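Side-chain contacts in beta-fructofuranosidase, insoluble isoenzyme CWINV1 (PDB 2OXB), which hydrolyses terminal beta-D-fructofuranoside residues in sucrose and 1-kestose, and to a lesser extent in neokestose and levan, as a cell-wall invertase: residues Trp157-Gly162 with Leu180-Ser185; Met412-Lys417 with Ser482-Phe487; Asn435-Val440 with Asn468-Leu473. The protein carries 1 engineered substitution. All coordinates share one frame; numbering follows the deposited sequence.

Contact 1 (Trp157-Gly162 with Leu180-Ser185); sequences WRVIIG and LKWEKS
V159, whose side chain packs against W182 across this contact, has its carbonyl oxygen O held by the hydroxyl OG1 of T173, and its backbone also pairs with Y174. Both partners lie on strand 168-176, the middle of three antiparallel strands that form part of one blade of the five-bladed beta-propeller of glycoside hydrolase family 32. Strands 157-165 and 182-192 flank it, so the contact passes over that middle strand without a hydrogen bond of its own. The CA atoms of W157 and W182 are 8.6 Å apart, and the indole of W182 makes up the difference. Its CB does not point straight at the other strand. CG is anti to the carbonyl carbon (chi1 -60°), and the six-membered ring leans across until CZ3 meets V159 CG1 at 3.5 Å. W182 CE3 lies 4.0 Å from V159 CG1, and the two side chains cross at about a right angle. V159 CG1 sits between the backbone N and the carbonyl carbon (chi1 73°), while CG2 takes the place anti to N and makes no close approach to the indole. The methyl comes to the ring at a slant. W157 stays farther off: its CB is 4.5 Å from W182 CH2, and its own indole then turns away from W182. F179 joins the two tryptophans from outside the segments, making edge-to-face pairs with both rings. On the other face of strand 157-165, R158 forms a salt bridge with D252. The substrate-binding D145 is about 10 Å from V159, side chain to side chain, so this packing is near the sugar site but does not line it. The backbone atom W157 O approaches the indole obliquely, 4.3 Å from W182 CZ3.

Contact 2 (Met412-Lys417 with Ser482-Phe487); sequences MVLASK and SVVESF
The C-terminal domain of this enzyme is the beta-sandwich of family 32, and here its two sheets meet face to face in the core. V413 and L414, at the corner where the chain of 406-415 bends, come from one sheet; V484, on strand 483-488, comes from the other. V413 CA lies 8.4 Å from V484 CA, and methyl groups fill the distance. V484 CG1 is the focus: L414 CD1 reaches it at 3.8 Å and V413 CG2 at 4.0 Å. One methyl therefore touches two branches at once. The V484 torsion (chi1 -82°) sets CG1 trans to its carbonyl carbon, and CG1 is the branch that does the touching. The two valines lie alongside each other, pointing opposite ways, while L414 lies slantwise over V484. The chain turns a corner at L414, with phi 39° in the left-handed region, consistent with two successive side chains both pointing to the opposing sheet. No polar group takes part, and all three residues are buried. The next residue along, E485, faces the other way and forms a salt bridge with R316 of the propeller domain, so strand 483-488 has the sandwich core on one face and the domain interface on the other. Within the sheets, strand 406-415 runs between 423-431 and 510-515. Strand 483-488 is bordered by 473-480 and 493-498, and I479 of strand 473-480 packs against both V413 and L414.

Contact 3 (Asn435-Val440 with Asn468-Leu473); sequences NSNKYV and NPHQPL
Apolar packing of Y439 against P469 makes up most of this contact, which joins the start of strand 439-446 to the loop leading into strand 473-480 of the C-terminal beta-sandwich. P469 CG, a corner of the pyrrolidine ring, lies 3.5 Å from Y439 CB and 3.9 Å from Y439 CG, so the proline meets the base of the tyrosine and not its hydroxyl end. The approach to the phenol ring is oblique and is not a stack. With Y439 CG anti to its carbonyl carbon (chi1 -60°), the ring leads away from P469 toward N437. L378 and I429 both touch Y439 and P469, closing a small apolar cluster.

The polar approach is looser. N437 OD1 stands 3.9 Å from H470 NE2, near the imidazole plane at the edge of the ring, but the two do not form a hydrogen bond. The amide and imidazole planes are almost perpendicular, at 89°. The same OD1 also lies in the plane of the Y439 ring, at its edge.

Backbone hydrogen bonds shape both sides from within. A type I turn from N468 to Q471, closed by Q471 N to N468 O at 3.1 Å, places P469 and H470 at its two central positions. In 435-440, an inverse gamma turn centred on S436 is closed by N437 N to N435 O at 2.8 Å.

N437 and H470 are exposed and also touch a crystal neighbour, so their mutual placement may partly reflect lattice packing. The chemistry implies that the start of the strand and the turn adhere mainly through carbon surfaces, with a polar fringe that adds no direct bond.

From the N terminus the chain first builds the propeller, where contact 1 closes a short loop of 17 residues between the outer strands of a three-stranded sheet. It then passes the engineered Q199 and enters the beta-sandwich. Contact 2 opens at 412-417 and shuts only at 482-487, joining the two sheets. Contact 3 opens and closes within that span, tying the start of strand 439-446 to the loop before strand 473-480, so the two nest and nothing crosses. Contacts 2 and 3 reach a common sheet, yet their nearest atoms stay about 8 Å apart. Contact 1 lies in series with both, its centre about 44 Å from that of contact 2 and 46 Å from that of contact 3.

Contact 1 (Trp157-Gly162 with Leu180-Ser185)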
ATOM      1  N   TRP A 157     -18.899   4.929  20.547  1.00 34.65           N
ATOM      2  CA  TRP A 157     -18.228   4.672  19.283  1.00 35.49           C
ATOM      3  C   TRP A 157     -17.039   5.617  19.159  1.00 34.59           C
ATOM      4  O   TRP A 157     -17.139   6.798  19.479  1.00 33.18           O
ATOM      5  CB  TRP A 157     -19.186   4.873  18.100  1.00 36.49           C
ATOM      6  CG  TRP A 157     -20.121   3.721  17.879  1.00 37.54           C
ATOM      7  CD1 TRP A 157     -21.372   3.548  18.416  1.00 37.53           C
ATOM      8  CD2 TRP A 157     -19.859   2.557  17.092  1.00 38.20           C
ATOM      9  NE1 TRP A 157     -21.900   2.346  18.009  1.00 37.67           N
ATOM     10  CE2 TRP A 157     -20.993   1.717  17.197  1.00 38.42           C
ATOM     11  CE3 TRP A 157     -18.771   2.138  16.308  1.00 39.09           C
ATOM     12  CZ2 TRP A 157     -21.072   0.478  16.544  1.00 39.14           C
ATOM     13  CZ3 TRP A 157     -18.847   0.906  15.659  1.00 38.83           C
ATOM     14  CH2 TRP A 157     -19.995   0.090  15.784  1.00 39.03           C
ATOM     15  N   ARG A 158     -15.908   5.093  18.704  1.00 35.26           N
ATOM     16  CA  ARG A 158     -14.720   5.920  18.560  1.00 35.32           C
ATOM     17  C   ARG A 158     -14.226   5.924  17.118  1.00 34.89           C
ATOM     18  O   ARG A 158     -14.390   4.946  16.390  1.00 35.07           O
ATOM     19  CB  ARG A 158     -13.608   5.435  19.515  1.00 36.17           C
ATOM     20  CG  ARG A 158     -13.923   5.621  21.019  1.00 36.73           C
ATOM     21  CD  ARG A 158     -13.784   4.311  21.789  1.00 38.19           C
ATOM     22  NE  ARG A 158     -14.220   4.381  23.189  1.00 39.68           N
ATOM     23  CZ  ARG A 158     -13.496   4.878  24.195  1.00 39.09           C
ATOM     24  NH1 ARG A 158     -12.282   5.363  23.975  1.00 37.93           N
ATOM     25  NH2 ARG A 158     -13.987   4.878  25.430  1.00 37.56           N
ATOM     26  N   VAL A 159     -13.662   7.057  16.708  1.00 33.17           N
ATOM     27  CA  VAL A 159     -13.103   7.233  15.370  1.00 30.55           C
ATOM     28  C   VAL A 159     -12.069   8.351  15.463  1.00 30.90           C
ATOM     29  O   VAL A 159     -12.083   9.135  16.412  1.00 32.29           O
ATOM     30  CB  VAL A 159     -14.179   7.622  14.323  1.00 29.07           C
ATOM     31  CG1 VAL A 159     -14.628   9.066  14.515  1.00 27.36           C
ATOM     32  CG2 VAL A 159     -13.623   7.425  12.925  1.00 27.86           C
ATOM     33  N   ILE A 160     -11.158   8.418  14.501  1.00 29.36           N
ATOM     34  CA  ILE A 160     -10.140   9.454  14.523  1.00 28.46           C
ATOM     35  C   ILE A 160     -10.035  10.163  13.180  1.00 29.82           C
ATOM     36  O   ILE A 160     -10.327   9.590  12.124  1.00 31.33           O
ATOM     37  CB  ILE A 160      -8.772   8.874  14.881  1.00 28.28           C
ATOM     38  CG1 ILE A 160      -8.454   7.706  13.953  1.00 23.78           C
ATOM     39  CG2 ILE A 160      -8.751   8.455  16.360  1.00 27.95           C
ATOM     40  CD1 ILE A 160      -7.064   7.157  14.116  1.00 22.20           C
ATOM     41  N   ILE A 161      -9.616  11.418  13.219  1.00 28.81           N
ATOM     42  CA  ILE A 161      -9.492  12.191  11.999  1.00 29.17           C
ATOM     43  C   ILE A 161      -8.089  12.741  11.925  1.00 27.80           C
ATOM     44  O   ILE A 161      -7.434  12.904  12.946  1.00 29.23           O
ATOM     45  CB  ILE A 161     -10.525  13.339  11.966  1.00 30.13           C
ATOM     46  CG1 ILE A 161     -11.940  12.754  11.988  1.00 31.41           C
ATOM     47  CG2 ILE A 161     -10.361  14.165  10.708  1.00 31.32           C
ATOM     48  CD1 ILE A 161     -12.365  12.242  13.339  1.00 31.11           C
ATOM     49  N   GLY A 162      -7.627  13.021  10.716  1.00 26.34           N
ATOM     50  CA  GLY A 162      -6.283  13.530  10.568  1.00 27.50           C
ATOM     51  C   GLY A 162      -6.197  15.040  10.568  1.00 28.39           C
ATOM     52  O   GLY A 162      -6.830  15.708   9.745  1.00 28.59           O
ATOM     53  N   LEU A 180     -24.375   9.201  15.986  1.00 39.44           N
ATOM     54  CA  LEU A 180     -25.108  10.371  15.514  1.00 40.76           C
ATOM     55  C   LEU A 180     -24.568  11.625  16.199  1.00 41.76           C
ATOM     56  O   LEU A 180     -24.170  12.582  15.538  1.00 41.34           O
ATOM     57  CB  LEU A 180     -26.609  10.197  15.795  1.00 42.49           C
ATOM     58  CG  LEU A 180     -27.575  11.266  15.269  1.00 42.84           C
ATOM     59  CD1 LEU A 180     -28.875  10.622  14.821  1.00 43.71           C
ATOM     60  CD2 LEU A 180     -27.821  12.307  16.351  1.00 42.61           C
ATOM     61  N   LYS A 181     -24.568  11.617  17.528  1.00 43.73           N
ATOM     62  CA  LYS A 181     -24.051  12.740  18.302  1.00 45.44           C
ATOM     63  C   LYS A 181     -22.588  12.409  18.551  1.00 45.75           C
ATOM     64  O   LYS A 181     -22.277  11.410  19.204  1.00 45.31           O
ATOM     65  CB  LYS A 181     -24.780  12.847  19.642  1.00 47.07           C
ATOM     66  CG  LYS A 181     -26.297  12.805  19.536  1.00 50.26           C
ATOM     67  CD  LYS A 181     -26.951  12.552  20.899  1.00 51.61           C
ATOM     68  CE  LYS A 181     -28.468  12.438  20.782  1.00 52.13           C
ATOM     69  NZ  LYS A 181     -29.124  11.964  22.042  1.00 51.77           N
ATOM     70  N   TRP A 182     -21.688  13.229  18.023  1.00 45.68           N
ATOM     71  CA  TRP A 182     -20.277  12.961  18.218  1.00 46.18           C
ATOM     72  C   TRP A 182     -19.591  14.034  19.053  1.00 47.86           C
ATOM     73  O   TRP A 182     -19.539  15.212  18.683  1.00 47.69           O
ATOM     74  CB  TRP A 182     -19.575  12.791  16.870  1.00 44.78           C
ATOM     75  CG  TRP A 182     -20.129  11.668  16.041  1.00 43.94           C
ATOM     76  CD1 TRP A 182     -21.335  11.638  15.420  1.00 44.38           C
ATOM     77  CD2 TRP A 182     -19.494  10.417  15.740  1.00 43.67           C
ATOM     78  NE1 TRP A 182     -21.498  10.451  14.748  1.00 44.00           N
ATOM     79  CE2 TRP A 182     -20.381   9.682  14.930  1.00 44.09           C
ATOM     80  CE3 TRP A 182     -18.265   9.846  16.079  1.00 44.34           C
ATOM     81  CZ2 TRP A 182     -20.078   8.405  14.447  1.00 44.31           C
ATOM     82  CZ3 TRP A 182     -17.962   8.573  15.599  1.00 44.35           C
ATOM     83  CH2 TRP A 182     -18.867   7.868  14.793  1.00 44.41           C
ATOM     84  N   GLU A 183     -19.083  13.599  20.200  1.00 49.02           N
ATOM     85  CA  GLU A 183     -18.388  14.471  21.130  1.00 50.04           C
ATOM     86  C   GLU A 183     -16.913  14.495  20.748  1.00 49.64           C
ATOM     87  O   GLU A 183     -16.310  13.452  20.477  1.00 48.78           O
ATOM     88  CB  GLU A 183     -18.559  13.955  22.568  1.00 51.67           C
ATOM     89  CG  GLU A 183     -17.902  14.828  23.642  1.00 53.10           C
ATOM     90  CD  GLU A 183     -18.683  16.103  23.955  1.00 53.89           C
ATOM     91  OE1 GLU A 183     -18.034  17.114  24.306  1.00 53.11           O
ATOM     92  OE2 GLU A 183     -19.934  16.090  23.872  1.00 53.65           O
ATOM     93  N   LYS A 184     -16.348  15.699  20.718  1.00 49.34           N
ATOM     94  CA  LYS A 184     -14.945  15.897  20.370  1.00 48.78           C
ATOM     95  C   LYS A 184     -14.059  15.581  21.571  1.00 47.96           C
ATOM     96  O   LYS A 184     -13.996  16.347  22.532  1.00 48.48           O
ATOM     97  CB  LYS A 184     -14.730  17.345  19.908  1.00 48.84           C
ATOM     98  CG  LYS A 184     -13.337  17.663  19.389  1.00 49.25           C
ATOM     99  CD  LYS A 184     -12.348  17.935  20.515  1.00 50.99           C
ATOM    100  CE  LYS A 184     -10.984  18.300  19.958  1.00 50.72           C
ATOM    101  NZ  LYS A 184     -10.009  18.607  21.035  1.00 53.14           N
ATOM    102  N   SER A 185     -13.381  14.442  21.504  1.00 46.30           N
ATOM    103  CA  SER A 185     -12.496  14.000  22.568  1.00 44.61           C
ATOM    104  C   SER A 185     -11.333  14.990  22.746  1.00 44.64           C
ATOM    105  O   SER A 185     -10.618  15.298  21.786  1.00 44.48           O
ATOM    106  CB  SER A 185     -11.967  12.607  22.231  1.00 43.80           C
ATOM    107  OG  SER A 185     -11.653  11.868  23.401  1.00 43.26           O
TER

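Contact 2 (Met412-Lys417 with Ser482-Phe487)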
ATOM      1  N   MET A 412      15.463  -8.607 -13.261  1.00 27.30           N
ATOM      2  CA  MET A 412      15.413  -7.528 -14.241  1.00 26.55           C
ATOM      3  C   MET A 412      14.117  -7.781 -15.009  1.00 26.63           C
ATOM      4  O   MET A 412      13.981  -8.778 -15.731  1.00 24.76           O
ATOM      5  CB  MET A 412      16.603  -7.565 -15.196  1.00 26.56           C
ATOM      6  CG  MET A 412      17.945  -7.517 -14.506  1.00 27.69           C
ATOM      7  SD  MET A 412      19.242  -6.866 -15.582  1.00 29.35           S
ATOM      8  CE  MET A 412      19.976  -8.343 -16.157  1.00 27.94           C
ATOM      9  N   VAL A 413      13.152  -6.890 -14.807  1.00 26.38           N
ATOM     10  CA  VAL A 413      11.850  -7.002 -15.449  1.00 26.68           C
ATOM     11  C   VAL A 413      11.710  -5.969 -16.539  1.00 25.79           C
ATOM     12  O   VAL A 413      12.487  -5.014 -16.587  1.00 26.75           O
ATOM     13  CB  VAL A 413      10.705  -6.809 -14.443  1.00 27.68           C
ATOM     14  CG1 VAL A 413      10.766  -7.903 -13.367  1.00 28.29           C
ATOM     15  CG2 VAL A 413      10.806  -5.426 -13.809  1.00 28.73           C
ATOM     16  N   LEU A 414      10.707  -6.163 -17.395  1.00 25.03           N
ATOM     17  CA  LEU A 414      10.453  -5.270 -18.521  1.00 23.32           C
ATOM     18  C   LEU A 414      11.784  -4.851 -19.106  1.00 22.78           C
ATOM     19  O   LEU A 414      11.947  -3.726 -19.551  1.00 21.80           O
ATOM     20  CB  LEU A 414       9.673  -4.015 -18.099  1.00 22.72           C
ATOM     21  CG  LEU A 414       8.170  -4.099 -17.828  1.00 23.24           C
ATOM     22  CD1 LEU A 414       7.953  -4.748 -16.481  1.00 23.51           C
ATOM     23  CD2 LEU A 414       7.535  -2.712 -17.857  1.00 20.66           C
ATOM     24  N   ALA A 415      12.749  -5.759 -19.077  1.00 25.27           N
ATOM     25  CA  ALA A 415      14.057  -5.458 -19.625  1.00 27.09           C
ATOM     26  C   ALA A 415      13.931  -5.340 -21.143  1.00 28.86           C
ATOM     27  O   ALA A 415      13.111  -6.013 -21.772  1.00 28.44           O
ATOM     28  CB  ALA A 415      15.045  -6.542 -19.246  1.00 25.15           C
ATOM     29  N   SER A 416      14.739  -4.465 -21.726  1.00 32.68           N
ATOM     30  CA  SER A 416      14.723  -4.211 -23.165  1.00 35.43           C
ATOM     31  C   SER A 416      15.432  -5.339 -23.927  1.00 36.97           C
ATOM     32  O   SER A 416      15.919  -6.298 -23.325  1.00 36.56           O
ATOM     33  CB  SER A 416      15.401  -2.864 -23.432  1.00 35.57           C
ATOM     34  OG  SER A 416      15.021  -2.320 -24.675  1.00 38.75           O
ATOM     35  N   LYS A 417      15.475  -5.239 -25.252  1.00 38.42           N
ATOM     36  CA  LYS A 417      16.127  -6.268 -26.058  1.00 39.32           C
ATOM     37  C   LYS A 417      17.509  -6.590 -25.482  1.00 40.53           C
ATOM     38  O   LYS A 417      17.724  -7.656 -24.890  1.00 41.29           O
ATOM     39  CB  LYS A 417      16.260  -5.806 -27.518  1.00 37.38           C
ATOM     40  CG  LYS A 417      15.953  -4.332 -27.732  1.00 36.85           C
ATOM     41  CD  LYS A 417      14.475  -3.994 -27.499  1.00 35.07           C
ATOM     42  CE  LYS A 417      13.604  -4.538 -28.620  1.00 35.26           C
ATOM     43  NZ  LYS A 417      12.224  -3.999 -28.624  1.00 32.80           N
ATOM     44  N   SER A 482       3.466  -0.772 -16.859  1.00 30.15           N
ATOM     45  CA  SER A 482       3.795   0.430 -16.099  1.00 30.10           C
ATOM     46  C   SER A 482       4.031   0.207 -14.599  1.00 30.08           C
ATOM     47  O   SER A 482       4.829   0.911 -13.987  1.00 30.88           O
ATOM     48  CB  SER A 482       2.676   1.462 -16.267  1.00 30.14           C
ATOM     49  OG  SER A 482       1.462   0.999 -15.679  1.00 30.02           O
ATOM     50  N   VAL A 483       3.334  -0.751 -13.999  1.00 29.44           N
ATOM     51  CA  VAL A 483       3.501  -0.999 -12.575  1.00 28.59           C
ATOM     52  C   VAL A 483       4.155  -2.325 -12.221  1.00 28.85           C
ATOM     53  O   VAL A 483       3.819  -3.378 -12.769  1.00 30.18           O
ATOM     54  CB  VAL A 483       2.162  -0.925 -11.831  1.00 28.55           C
ATOM     55  CG1 VAL A 483       1.172  -1.883 -12.455  1.00 29.26           C
ATOM     56  CG2 VAL A 483       2.372  -1.267 -10.370  1.00 29.72           C
ATOM     57  N   VAL A 484       5.080  -2.259 -11.273  1.00 27.64           N
ATOM     58  CA  VAL A 484       5.805  -3.428 -10.817  1.00 26.09           C
ATOM     59  C   VAL A 484       5.899  -3.418  -9.308  1.00 25.23           C
ATOM     60  O   VAL A 484       6.394  -2.460  -8.720  1.00 23.80           O
ATOM     61  CB  VAL A 484       7.215  -3.440 -11.391  1.00 26.47           C
ATOM     62  CG1 VAL A 484       7.199  -4.004 -12.804  1.00 28.94           C
ATOM     63  CG2 VAL A 484       7.761  -2.033 -11.402  1.00 27.05           C
ATOM     64  N   GLU A 485       5.419  -4.486  -8.688  1.00 25.01           N
ATOM     65  CA  GLU A 485       5.450  -4.590  -7.237  1.00 26.56           C
ATOM     66  C   GLU A 485       6.465  -5.626  -6.793  1.00 27.52           C
ATOM     67  O   GLU A 485       6.430  -6.783  -7.234  1.00 26.55           O
ATOM     68  CB  GLU A 485       4.071  -4.962  -6.715  1.00 27.00           C
ATOM     69  CG  GLU A 485       3.033  -3.915  -7.028  1.00 28.51           C
ATOM     70  CD  GLU A 485       1.646  -4.348  -6.641  1.00 28.77           C
ATOM     71  OE1 GLU A 485       1.182  -5.362  -7.194  1.00 29.70           O
ATOM     72  OE2 GLU A 485       1.027  -3.678  -5.789  1.00 28.55           O
ATOM     73  N   SER A 486       7.371  -5.206  -5.917  1.00 27.29           N
ATOM     74  CA  SER A 486       8.409  -6.095  -5.422  1.00 27.45           C
ATOM     75  C   SER A 486       8.091  -6.626  -4.025  1.00 25.28           C
ATOM     76  O   SER A 486       7.541  -5.913  -3.182  1.00 23.86           O
ATOM     77  CB  SER A 486       9.758  -5.368  -5.412  1.00 29.90           C
ATOM     78  OG  SER A 486       9.980  -4.697  -6.641  1.00 33.10           O
ATOM     79  N   PHE A 487       8.447  -7.887  -3.788  1.00 23.57           N
ATOM     80  CA  PHE A 487       8.208  -8.532  -2.495  1.00 21.76           C
ATOM     81  C   PHE A 487       9.404  -9.397  -2.082  1.00 20.79           C
ATOM     82  O   PHE A 487       9.889 -10.206  -2.862  1.00 20.31           O
ATOM     83  CB  PHE A 487       6.927  -9.379  -2.573  1.00 18.82           C
ATOM     84  CG  PHE A 487       5.677  -8.575  -2.803  1.00 10.73           C
ATOM     85  CD1 PHE A 487       4.899  -8.154  -1.735  1.00 11.18           C
ATOM     86  CD2 PHE A 487       5.283  -8.235  -4.090  1.00 10.07           C
ATOM     87  CE1 PHE A 487       3.727  -7.401  -1.947  1.00 11.70           C
ATOM     88  CE2 PHE A 487       4.120  -7.485  -4.321  1.00  8.63           C
ATOM     89  CZ  PHE A 487       3.341  -7.068  -3.250  1.00  9.38           C
TER

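Contact 3 (Asn435-Val440 with Asn468-Leu473)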
ATOM      1  N   ASN A 435      31.663 -10.546  14.122  1.00 57.97           N
ATOM      2  CA  ASN A 435      31.679 -11.854  14.753  1.00 58.92           C
ATOM      3  C   ASN A 435      30.336 -12.148  15.433  1.00 58.38           C
ATOM      4  O   ASN A 435      30.033 -13.308  15.740  1.00 58.44           O
ATOM      5  CB  ASN A 435      32.881 -11.962  15.715  1.00 59.35           C
ATOM      6  CG  ASN A 435      34.163 -12.478  15.015  1.00 59.17           C
ATOM      7  OD1 ASN A 435      34.538 -12.014  13.936  1.00 58.62           O
ATOM      8  ND2 ASN A 435      34.836 -13.430  15.649  1.00 59.24           N
ATOM      9  N   SER A 436      29.527 -11.102  15.637  1.00 56.19           N
ATOM     10  CA  SER A 436      28.194 -11.263  16.233  1.00 54.07           C
ATOM     11  C   SER A 436      27.211 -11.764  15.159  1.00 51.99           C
ATOM     12  O   SER A 436      26.212 -11.107  14.862  1.00 50.48           O
ATOM     13  CB  SER A 436      27.689  -9.934  16.829  1.00 53.85           C
ATOM     14  OG  SER A 436      28.149  -9.746  18.157  1.00 52.65           O
ATOM     15  N   ASN A 437      27.528 -12.934  14.597  1.00 49.97           N
ATOM     16  CA  ASN A 437      26.747 -13.610  13.555  1.00 48.34           C
ATOM     17  C   ASN A 437      25.389 -12.971  13.303  1.00 45.84           C
ATOM     18  O   ASN A 437      24.356 -13.509  13.688  1.00 46.59           O
ATOM     19  CB  ASN A 437      26.549 -15.098  13.916  1.00 50.29           C
ATOM     20  CG  ASN A 437      27.075 -16.057  12.833  1.00 51.94           C
ATOM     21  OD1 ASN A 437      26.602 -16.056  11.689  1.00 50.11           O
ATOM     22  ND2 ASN A 437      28.053 -16.886  13.204  1.00 52.39           N
ATOM     23  N   LYS A 438      25.404 -11.813  12.660  1.00 42.48           N
ATOM     24  CA  LYS A 438      24.187 -11.097  12.332  1.00 38.62           C
ATOM     25  C   LYS A 438      24.416 -10.376  11.026  1.00 36.58           C
ATOM     26  O   LYS A 438      25.349  -9.592  10.887  1.00 35.77           O
ATOM     27  CB  LYS A 438      23.828 -10.106  13.434  1.00 38.81           C
ATOM     28  CG  LYS A 438      22.928 -10.695  14.503  1.00 39.64           C
ATOM     29  CD  LYS A 438      21.573 -11.064  13.932  1.00 38.06           C
ATOM     30  CE  LYS A 438      20.589 -11.382  15.036  1.00 38.85           C
ATOM     31  NZ  LYS A 438      19.220 -11.643  14.516  1.00 36.69           N
ATOM     32  N   TYR A 439      23.547 -10.653  10.068  1.00 34.87           N
ATOM     33  CA  TYR A 439      23.657 -10.080   8.745  1.00 31.74           C
ATOM     34  C   TYR A 439      22.524  -9.112   8.413  1.00 30.69           C
ATOM     35  O   TYR A 439      21.471  -9.113   9.055  1.00 29.81           O
ATOM     36  CB  TYR A 439      23.696 -11.228   7.733  1.00 30.90           C
ATOM     37  CG  TYR A 439      24.866 -12.177   7.930  1.00 30.53           C
ATOM     38  CD1 TYR A 439      25.957 -12.159   7.053  1.00 31.59           C
ATOM     39  CD2 TYR A 439      24.910 -13.057   9.014  1.00 30.61           C
ATOM     40  CE1 TYR A 439      27.067 -12.988   7.248  1.00 30.35           C
ATOM     41  CE2 TYR A 439      26.019 -13.893   9.224  1.00 30.56           C
ATOM     42  CZ  TYR A 439      27.092 -13.850   8.339  1.00 30.52           C
ATOM     43  OH  TYR A 439      28.195 -14.647   8.533  1.00 28.07           O
ATOM     44  N   VAL A 440      22.757  -8.266   7.415  1.00 29.17           N
ATOM     45  CA  VAL A 440      21.743  -7.314   6.977  1.00 27.19           C
ATOM     46  C   VAL A 440      21.411  -7.602   5.515  1.00 25.94           C
ATOM     47  O   VAL A 440      22.299  -7.683   4.647  1.00 24.33           O
ATOM     48  CB  VAL A 440      22.210  -5.836   7.090  1.00 26.78           C
ATOM     49  CG1 VAL A 440      21.059  -4.906   6.738  1.00 25.22           C
ATOM     50  CG2 VAL A 440      22.720  -5.540   8.481  1.00 25.09           C
ATOM     51  N   ASN A 468      16.725 -14.438   7.501  1.00 25.84           N
ATOM     52  CA  ASN A 468      18.023 -14.979   7.849  1.00 27.20           C
ATOM     53  C   ASN A 468      18.671 -15.494   6.582  1.00 25.78           C
ATOM     54  O   ASN A 468      18.240 -16.486   6.025  1.00 26.29           O
ATOM     55  CB  ASN A 468      17.885 -16.111   8.856  1.00 29.30           C
ATOM     56  CG  ASN A 468      19.052 -16.172   9.794  1.00 34.01           C
ATOM     57  OD1 ASN A 468      19.076 -15.476  10.813  1.00 38.37           O
ATOM     58  ND2 ASN A 468      20.060 -16.968   9.443  1.00 34.73           N
ATOM     59  N   PRO A 469      19.720 -14.814   6.108  1.00 25.98           N
ATOM     60  CA  PRO A 469      20.438 -15.199   4.894  1.00 26.17           C
ATOM     61  C   PRO A 469      21.041 -16.605   4.947  1.00 26.54           C
ATOM     62  O   PRO A 469      21.679 -17.047   3.990  1.00 26.22           O
ATOM     63  CB  PRO A 469      21.490 -14.090   4.747  1.00 28.19           C
ATOM     64  CG  PRO A 469      21.757 -13.673   6.150  1.00 27.38           C
ATOM     65  CD  PRO A 469      20.366 -13.658   6.757  1.00 27.15           C
ATOM     66  N   HIS A 470      20.844 -17.296   6.070  1.00 28.75           N
ATOM     67  CA  HIS A 470      21.328 -18.670   6.233  1.00 31.13           C
ATOM     68  C   HIS A 470      20.483 -19.577   5.348  1.00 32.26           C
ATOM     69  O   HIS A 470      21.000 -20.521   4.739  1.00 33.43           O
ATOM     70  CB  HIS A 470      21.202 -19.149   7.679  1.00 31.03           C
ATOM     71  CG  HIS A 470      22.409 -18.880   8.515  1.00 32.46           C
ATOM     72  ND1 HIS A 470      22.655 -19.551   9.693  1.00 31.34           N
ATOM     73  CD2 HIS A 470      23.431 -18.007   8.357  1.00 32.97           C
ATOM     74  CE1 HIS A 470      23.776 -19.100  10.225  1.00 34.15           C
ATOM     75  NE2 HIS A 470      24.267 -18.162   9.433  1.00 32.58           N
ATOM     76  N   GLN A 471      19.182 -19.301   5.300  1.00 31.34           N
ATOM     77  CA  GLN A 471      18.299 -20.080   4.449  1.00 33.82           C
ATOM     78  C   GLN A 471      18.219 -19.310   3.150  1.00 34.13           C
ATOM     79  O   GLN A 471      18.856 -18.273   3.003  1.00 32.39           O
ATOM     80  CB  GLN A 471      16.888 -20.225   5.047  1.00 33.40           C
ATOM     81  CG  GLN A 471      16.635 -19.425   6.293  1.00 33.47           C
ATOM     82  CD  GLN A 471      17.025 -20.171   7.548  1.00 35.32           C
ATOM     83  OE1 GLN A 471      17.163 -19.579   8.622  1.00 36.41           O
ATOM     84  NE2 GLN A 471      17.191 -21.485   7.428  1.00 34.70           N
ATOM     85  N   PRO A 472      17.461 -19.825   2.171  1.00 35.54           N
ATOM     86  CA  PRO A 472      17.342 -19.117   0.889  1.00 35.31           C
ATOM     87  C   PRO A 472      16.517 -17.810   0.948  1.00 34.41           C
ATOM     88  O   PRO A 472      15.601 -17.661   1.759  1.00 32.75           O
ATOM     89  CB  PRO A 472      16.718 -20.174  -0.028  1.00 34.77           C
ATOM     90  CG  PRO A 472      15.930 -21.030   0.933  1.00 36.68           C
ATOM     91  CD  PRO A 472      16.872 -21.175   2.087  1.00 35.83           C
ATOM     92  N   LEU A 473      16.856 -16.859   0.086  1.00 32.59           N
ATOM     93  CA  LEU A 473      16.129 -15.603   0.064  1.00 31.50           C
ATOM     94  C   LEU A 473      15.072 -15.577  -1.028  1.00 29.83           C
ATOM     95  O   LEU A 473      15.355 -15.834  -2.201  1.00 28.06           O
ATOM     96  CB  LEU A 473      17.079 -14.421  -0.123  1.00 31.86           C
ATOM     97  CG  LEU A 473      18.556 -14.722  -0.361  1.00 32.03           C
ATOM     98  CD1 LEU A 473      19.183 -13.498  -0.989  1.00 33.83           C
ATOM     99  CD2 LEU A 473      19.258 -15.110   0.937  1.00 29.53           C
TER